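Local coordinates for uncharacterized protein (Pseudomonas protegens, PDB 4KT3) that acts as a type VI secretion effector, probably hydrolysing peptidoglycan as a glycoside hydrolase, and is caught here in complex with its immunity protein, at residues G75-A78 against R79-N83; L55-P58 against V59-L63; A165-I168 against I169-G173. All coordinates share one frame; numbering follows the deposited sequence.

Overall arrangement
Along the chain, contact 2 comes first, then contact 1, then contact 3, all local contacts within the glucosaminidase-like, lysozyme-clan part of the chain. Contact 2 is the turn that leads into helix 59-70, contact 1 makes up the short helix 76-81 that follows next, and contact 3 is a pair of turns in helix 160-174, near the C-terminus. Contacts 2 and 3 touch, their centres about 11 Å apart, so sequence-distant helices 59-70 and 160-174 are packed together. Contact 1 lies on the opposite side of the chain's centre, its centre about 21 Å from that of contact 2 and about 22 Å from that of contact 3. Contacts 1 and 3 both reach the bound immunity lipoprotein.

Contact 1 (G75-A78 against R79-N83)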
loop_
_atom_site.group_PDB
_atom_site.type_symbol
_atom_site.label_atom_id
_atom_site.label_comp_id
_atom_site.label_asym_id
_atom_site.label_seq_id
_atom_site.Cartn_x
_atom_site.Cartn_y
_atom_site.Cartn_z
ATOM N N GLY A 75 6.366 0.924 3.886
ATOM C CA GLY A 75 6.374 -0.377 4.526
ATOM C C GLY A 75 7.726 -0.733 5.111
ATOM O O GLY A 75 8.758 -0.278 4.612
ATOM N N ARG A 76 7.720 -1.572 6.143
ATOM C CA ARG A 76 8.938 -1.968 6.831
ATOM C C ARG A 76 9.922 -2.739 5.945
ATOM O O ARG A 76 11.127 -2.531 6.017
ATOM C CB ARG A 76 8.587 -2.823 8.051
ATOM C CG ARG A 76 9.767 -3.096 8.951
ATOM C CD ARG A 76 9.433 -4.155 9.988
ATOM N NE ARG A 76 9.291 -5.483 9.394
ATOM C CZ ARG A 76 10.308 -6.276 9.056
ATOM N NH1 ARG A 76 11.565 -5.882 9.232
ATOM N NH2 ARG A 76 10.072 -7.472 8.527
ATOM N N ILE A 77 9.415 -3.647 5.126
ATOM C CA ILE A 77 10.290 -4.445 4.274
ATOM C C ILE A 77 11.089 -3.535 3.332
ATOM O O ILE A 77 12.261 -3.779 3.040
ATOM C CB ILE A 77 9.453 -5.526 3.518
ATOM C CG1 ILE A 77 9.010 -6.603 4.522
ATOM C CG2 ILE A 77 10.224 -6.122 2.361
ATOM C CD1 ILE A 77 7.847 -7.453 4.031
ATOM N N ALA A 78 10.461 -2.463 2.876
ATOM C CA ALA A 78 11.153 -1.505 2.031
ATOM C C ALA A 78 12.120 -0.665 2.856
ATOM O O ALA A 78 13.307 -0.540 2.510
ATOM C CB ALA A 78 10.157 -0.636 1.316
ATOM N N ARG A 79 11.624 -0.075 3.942
ATOM C CA ARG A 79 12.447 0.819 4.747
ATOM C C ARG A 79 13.667 0.130 5.336
ATOM O O ARG A 79 14.765 0.690 5.328
ATOM C CB ARG A 79 11.624 1.412 5.889
ATOM C CG ARG A 79 10.638 2.447 5.440
ATOM C CD ARG A 79 9.906 3.070 6.617
ATOM N NE ARG A 79 8.942 2.167 7.222
ATOM C CZ ARG A 79 9.104 1.517 8.371
ATOM N NH1 ARG A 79 8.130 0.741 8.812
ATOM N NH2 ARG A 79 10.219 1.626 9.078
ATOM N N GLU A 80 13.454 -1.053 5.905
ATOM C CA GLU A 80 14.491 -1.743 6.665
ATOM C C GLU A 80 15.304 -2.702 5.819
ATOM O O GLU A 80 16.497 -2.892 6.079
ATOM C CB GLU A 80 13.872 -2.514 7.842
ATOM C CG GLU A 80 13.253 -1.619 8.919
ATOM C CD GLU A 80 12.796 -2.396 10.153
ATOM O OE1 GLU A 80 12.926 -3.643 10.176
ATOM O OE2 GLU A 80 12.301 -1.749 11.100
ATOM N N LEU A 81 14.677 -3.309 4.816
ATOM C CA LEU A 81 15.353 -4.355 4.028
ATOM C C LEU A 81 15.637 -3.941 2.585
ATOM O O LEU A 81 16.188 -4.726 1.802
ATOM C CB LEU A 81 14.536 -5.651 4.026
ATOM C CG LEU A 81 14.013 -6.138 5.378
ATOM C CD1 LEU A 81 13.270 -7.460 5.211
ATOM C CD2 LEU A 81 15.124 -6.275 6.408
ATOM N N ASN A 82 15.280 -2.710 2.241
ATOM C CA ASN A 82 15.419 -2.197 0.875
ATOM C C ASN A 82 14.742 -3.085 -0.155
ATOM O O ASN A 82 15.150 -3.120 -1.308
ATOM C CB ASN A 82 16.889 -1.999 0.494
ATOM C CG ASN A 82 17.583 -0.996 1.368
ATOM O OD1 ASN A 82 17.057 0.080 1.640
ATOM N ND2 ASN A 82 18.782 -1.330 1.807
ATOM N N ASN A 83 13.706 -3.807 0.260
ATOM C CA ASN A 83 13.043 -4.732 -0.649
ATOM C C ASN A 83 11.747 -4.093 -1.111
ATOM O O ASN A 83 10.689 -4.307 -0.503
ATOM C CB ASN A 83 12.816 -6.071 0.049
ATOM C CG ASN A 83 12.187 -7.125 -0.852
ATOM O OD1 ASN A 83 11.759 -6.857 -1.978
ATOM N ND2 ASN A 83 12.100 -8.349 -0.331
HETATM O O HOH W 1 15.024 1.960 2.139
#
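R76 and E80, one helical turn apart, cross with their flat ends 71° out of parallel. R76 CG stands anti to the backbone N (chi1 -171°), and the chain bends at chi3 to bring the guanidinium back toward the glutamate. NH1 then reaches E80 OE1 at 2.8 Å in a salt bridge; NH1 stands 42° out of the carboxylate plane, while OE1 lies in the guanidinium plane. R76 CG also packs against the carboxylate, 3.3 Å from E80 CD. NH1 has a second carboxylate partner, E98. R79 folds back along the first turn: one face of its guanidinium lies over R76 CA, toward the rim of the group, with NH1 3.5 Å from that carbon. NE bonds to T74 O, and NH1 to D49 O of the bound lipoprotein, so this corner of the short helix 76-81, with G75 at the N-cap position, is part of the effector-immunity interface. At the far end, I77 and N83 lie side by side and point the same way, I77 CG2 3.5 Å from N83 CB. The helix ends at L81; N82, with positive phi, is the first residue beyond it. I77 O receives a straight bond from N83 N at 3.1 Å and a weak one from L81 N. A78 O takes a weak bond from N82 N, and a water lies 3.1 Å from A78 O and 2.8 Å from N82 OD1, bridging the two. N83 ND2 bonds to A109 O and N82 ND2 to F111 O, tying the helix end to strand 108-110 and the loop after it.

Contact 2 (L55-P58 against V59-L63); sequences LDLP and VENLL
With CG wedged between its backbone N and carbonyl carbon (chi1 61°) and chi2 away from the staggered values, at -94°, E60 folds back over P58. Its CD comes to 3.5 Å from P58 CB, and the carboxylate turns its face to that carbon, with both oxygens about equally near. N61 has CG beside the backbone N and anti to the carbonyl carbon, which brings its carboxamide obliquely across the proline ring: OD1 lies 3.6 Å from P58 CB and ND2 3.7 Å from P58 CD. The pyrrolidine thus meets two polar groups that have partners elsewhere, E60 in R172 and N61 ND2 in R133 O. This is a tight link between two helices: a Schellman motif with D56 as C-prime residue ends helix 35-54, and two residues further on P58 leads into helix 59-70. N61 N bonds to P58 O at 2.9 Å, coming in steeply from above the carbonyl plane and closing the first turn. L57 touches the same asparagine more loosely, CD2 to ND2 4.3 Å, and F138 of helix 135-144 packs on both residues. The same R133 that holds N61 also bridges D56 OD1.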
loop_
_atom_site.group_PDB
_atom_site.type_symbol
_atom_site.label_atom_id
_atom_site.label_comp_id
_atom_site.label_asym_id
_atom_site.label_seq_id
_atom_site.Cartn_x
_atom_site.Cartn_y
_atom_site.Cartn_z
ATOM N N LEU A 55 13.540 -3.682 -19.896
ATOM C CA LEU A 55 12.401 -4.592 -19.959
ATOM C C LEU A 55 11.338 -4.147 -20.970
ATOM O O LEU A 55 10.256 -4.734 -21.027
ATOM C CB LEU A 55 11.753 -4.694 -18.577
ATOM C CG LEU A 55 12.614 -5.304 -17.469
ATOM C CD1 LEU A 55 11.848 -5.380 -16.168
ATOM C CD2 LEU A 55 13.119 -6.679 -17.882
ATOM N N ASP A 56 11.638 -3.107 -21.749
ATOM C CA ASP A 56 10.682 -2.536 -22.694
ATOM C C ASP A 56 9.347 -2.223 -22.002
ATOM O O ASP A 56 8.277 -2.634 -22.470
ATOM C CB ASP A 56 10.467 -3.473 -23.882
ATOM C CG ASP A 56 9.552 -2.878 -24.939
ATOM O OD1 ASP A 56 9.427 -1.631 -25.020
ATOM O OD2 ASP A 56 8.959 -3.654 -25.724
ATOM N N LEU A 57 9.437 -1.475 -20.895
ATOM C CA LEU A 57 8.272 -1.063 -20.111
ATOM C C LEU A 57 8.263 0.441 -19.893
ATOM O O LEU A 57 9.318 1.044 -19.683
ATOM C CB LEU A 57 8.295 -1.724 -18.723
ATOM C CG LEU A 57 8.119 -3.243 -18.632
ATOM C CD1 LEU A 57 8.308 -3.676 -17.188
ATOM C CD2 LEU A 57 6.746 -3.630 -19.143
ATOM N N PRO A 58 7.067 1.043 -19.884
ATOM C CA PRO A 58 6.960 2.404 -19.351
ATOM C C PRO A 58 7.447 2.428 -17.903
ATOM O O PRO A 58 7.137 1.521 -17.129
ATOM C CB PRO A 58 5.459 2.698 -19.410
ATOM C CG PRO A 58 4.909 1.741 -20.427
ATOM C CD PRO A 58 5.760 0.504 -20.293
ATOM N N VAL A 59 8.207 3.447 -17.542
ATOM C CA VAL A 59 8.783 3.489 -16.204
ATOM C C VAL A 59 7.717 3.420 -15.102
ATOM O O VAL A 59 7.935 2.805 -14.056
ATOM C CB VAL A 59 9.716 4.718 -16.023
ATOM C CG1 VAL A 59 8.951 6.018 -16.112
ATOM C CG2 VAL A 59 10.483 4.601 -14.715
ATOM N N GLU A 60 6.564 4.033 -15.342
ATOM C CA GLU A 60 5.484 4.013 -14.361
ATOM C C GLU A 60 4.972 2.609 -14.061
ATOM O O GLU A 60 4.401 2.376 -12.994
ATOM C CB GLU A 60 4.315 4.902 -14.806
ATOM C CG GLU A 60 3.645 4.518 -16.124
ATOM C CD GLU A 60 4.202 5.270 -17.338
ATOM O OE1 GLU A 60 5.400 5.645 -17.338
ATOM O OE2 GLU A 60 3.425 5.462 -18.298
ATOM N N ASN A 61 5.153 1.676 -14.982
ATOM C CA ASN A 61 4.712 0.305 -14.709
ATOM C C ASN A 61 5.568 -0.307 -13.598
ATOM O O ASN A 61 5.048 -0.941 -12.657
ATOM C CB ASN A 61 4.795 -0.574 -15.948
ATOM C CG ASN A 61 3.787 -0.191 -17.025
ATOM O OD1 ASN A 61 3.323 0.946 -17.094
ATOM N ND2 ASN A 61 3.461 -1.145 -17.888
ATOM N N LEU A 62 6.878 -0.126 -13.716
ATOM C CA LEU A 62 7.823 -0.636 -12.729
ATOM C C LEU A 62 7.717 0.126 -11.404
ATOM O O LEU A 62 7.688 -0.485 -10.328
ATOM C CB LEU A 62 9.249 -0.559 -13.271
ATOM C CG LEU A 62 10.349 -1.171 -12.401
ATOM C CD1 LEU A 62 10.165 -2.670 -12.235
ATOM C CD2 LEU A 62 11.742 -0.827 -12.965
ATOM N N LEU A 63 7.681 1.455 -11.486
ATOM C CA LEU A 63 7.601 2.284 -10.300
ATOM C C LEU A 63 6.254 2.090 -9.598
ATOM O O LEU A 63 6.178 2.092 -8.368
ATOM C CB LEU A 63 7.831 3.746 -10.689
ATOM C CG LEU A 63 7.857 4.779 -9.556
ATOM C CD1 LEU A 63 8.878 4.441 -8.477
ATOM C CD2 LEU A 63 8.133 6.184 -10.108
#

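Contact 3 (A165-I168 against I169-G173); sequences ADII and IAVRG
The flat groups that meet side chains here are peptide units, whose carbonyl oxygens are touched by apolar carbons as well as by amides. I169 CG1 lies 3.3 Å from A165 O, because it stands beside the backbone N and anti to the carbonyl carbon; CD1 reaches the same oxygen. V171 CG2 is 3.4 Å from I167 O, A170 CB is 3.5 Å from both D166 O and I167 O, and R172 CB lies 3.6 Å from I168 O. The same four acceptors, A165, D166, I167 and I168, take the amides of I169, A170, V171 and R172, an unbroken run of i to i+4 bonds; the one from V171 N to I167 O measures 2.8 Å. The flat side-chain ends turn to partners elsewhere. The D166 carboxylate is drawn to R162, one turn earlier, through a salt bridge from OD1 to NH2. The R172 chain starts with CG anti to its backbone N and bends at chi3 (-58°), carrying the guanidinium toward helix 59-70, where NE forms a salt bridge with E60 OE2. Side-chain contact along the helix is slight by comparison: I167 CG2 and V171 CG2 approach to 4.3 Å. I168 instead turns to N61 and E60 and to P135 and F138 of helix 135-144, V171 packs on L63, and I167 touches N96 of the bound lipoprotein. This is the pattern of an amphipathic alpha-helix, with apolar residues set against helices 59-70 and 135-144 and the polar D166 and R172 at more exposed positions, where I169 is exposed too; it is the last helix of this lysozyme-clan domain, after which C177 is disulfide-bonded to C32.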
loop_
_atom_site.group_PDB
_atom_site.type_symbol
_atom_site.label_atom_id
_atom_site.label_comp_id
_atom_site.label_asym_id
_atom_site.label_seq_id
_atom_site.Cartn_x
_atom_site.Cartn_y
_atom_site.Cartn_z
ATOM N N ALA A 165 -3.244 -1.504 -12.175
ATOM C CA ALA A 165 -3.216 -0.598 -13.313
ATOM C C ALA A 165 -3.550 0.830 -12.871
ATOM O O ALA A 165 -2.959 1.796 -13.360
ATOM C CB ALA A 165 -4.176 -1.078 -14.410
ATOM N N ASP A 166 -4.482 0.966 -11.932
ATOM C CA ASP A 166 -4.835 2.282 -11.402
ATOM C C ASP A 166 -3.666 2.918 -10.650
ATOM O O ASP A 166 -3.449 4.127 -10.744
ATOM C CB ASP A 166 -6.067 2.199 -10.499
ATOM C CG ASP A 166 -7.359 2.022 -11.289
ATOM O OD1 ASP A 166 -7.324 2.154 -12.534
ATOM O OD2 ASP A 166 -8.412 1.760 -10.664
ATOM N N ILE A 167 -2.912 2.109 -9.909
ATOM C CA ILE A 167 -1.718 2.617 -9.222
ATOM C C ILE A 167 -0.684 3.099 -10.237
ATOM O O ILE A 167 -0.068 4.154 -10.054
ATOM C CB ILE A 167 -1.097 1.553 -8.304
ATOM C CG1 ILE A 167 -2.015 1.329 -7.100
ATOM C CG2 ILE A 167 0.281 1.981 -7.828
ATOM C CD1 ILE A 167 -1.591 0.174 -6.212
ATOM N N ILE A 168 -0.517 2.345 -11.317
ATOM C CA ILE A 168 0.443 2.709 -12.358
ATOM C C ILE A 168 0.056 4.054 -12.974
ATOM O O ILE A 168 0.904 4.925 -13.198
ATOM C CB ILE A 168 0.508 1.597 -13.434
ATOM C CG1 ILE A 168 1.257 0.388 -12.856
ATOM C CG2 ILE A 168 1.184 2.092 -14.698
ATOM C CD1 ILE A 168 1.094 -0.900 -13.665
ATOM N N ILE A 169 -1.233 4.242 -13.225
ATOM C CA ILE A 169 -1.706 5.495 -13.807
ATOM C C ILE A 169 -1.515 6.652 -12.820
ATOM O O ILE A 169 -1.126 7.766 -13.210
ATOM C CB ILE A 169 -3.174 5.368 -14.257
ATOM C CG1 ILE A 169 -3.259 4.381 -15.424
ATOM C CG2 ILE A 169 -3.736 6.724 -14.679
ATOM C CD1 ILE A 169 -4.658 3.878 -15.717
ATOM N N ALA A 170 -1.756 6.383 -11.541
ATOM C CA ALA A 170 -1.558 7.398 -10.506
ATOM C C ALA A 170 -0.084 7.792 -10.399
ATOM O O ALA A 170 0.245 8.971 -10.263
ATOM C CB ALA A 170 -2.079 6.900 -9.160
ATOM N N VAL A 171 0.794 6.798 -10.444
ATOM C CA VAL A 171 2.232 7.052 -10.444
ATOM C C VAL A 171 2.639 7.902 -11.647
ATOM O O VAL A 171 3.403 8.852 -11.499
ATOM C CB VAL A 171 3.044 5.731 -10.343
ATOM C CG1 VAL A 171 4.510 5.916 -10.751
ATOM C CG2 VAL A 171 2.968 5.195 -8.932
ATOM N N ARG A 172 2.137 7.567 -12.832
ATOM C CA ARG A 172 2.418 8.364 -14.020
ATOM C C ARG A 172 2.090 9.833 -13.768
ATOM O O ARG A 172 2.866 10.720 -14.130
ATOM C CB ARG A 172 1.635 7.858 -15.231
ATOM C CG ARG A 172 2.060 8.487 -16.563
ATOM C CD ARG A 172 1.060 8.165 -17.680
ATOM N NE ARG A 172 0.891 6.729 -17.865
ATOM C CZ ARG A 172 -0.265 6.125 -18.132
ATOM N NH1 ARG A 172 -1.384 6.825 -18.263
ATOM N NH2 ARG A 172 -0.297 4.808 -18.275
ATOM N N GLY A 173 0.936 10.088 -13.153
ATOM C CA GLY A 173 0.536 11.450 -12.847
ATOM C C GLY A 173 1.403 12.088 -11.777
ATOM O O GLY A 173 1.734 13.270 -11.861
#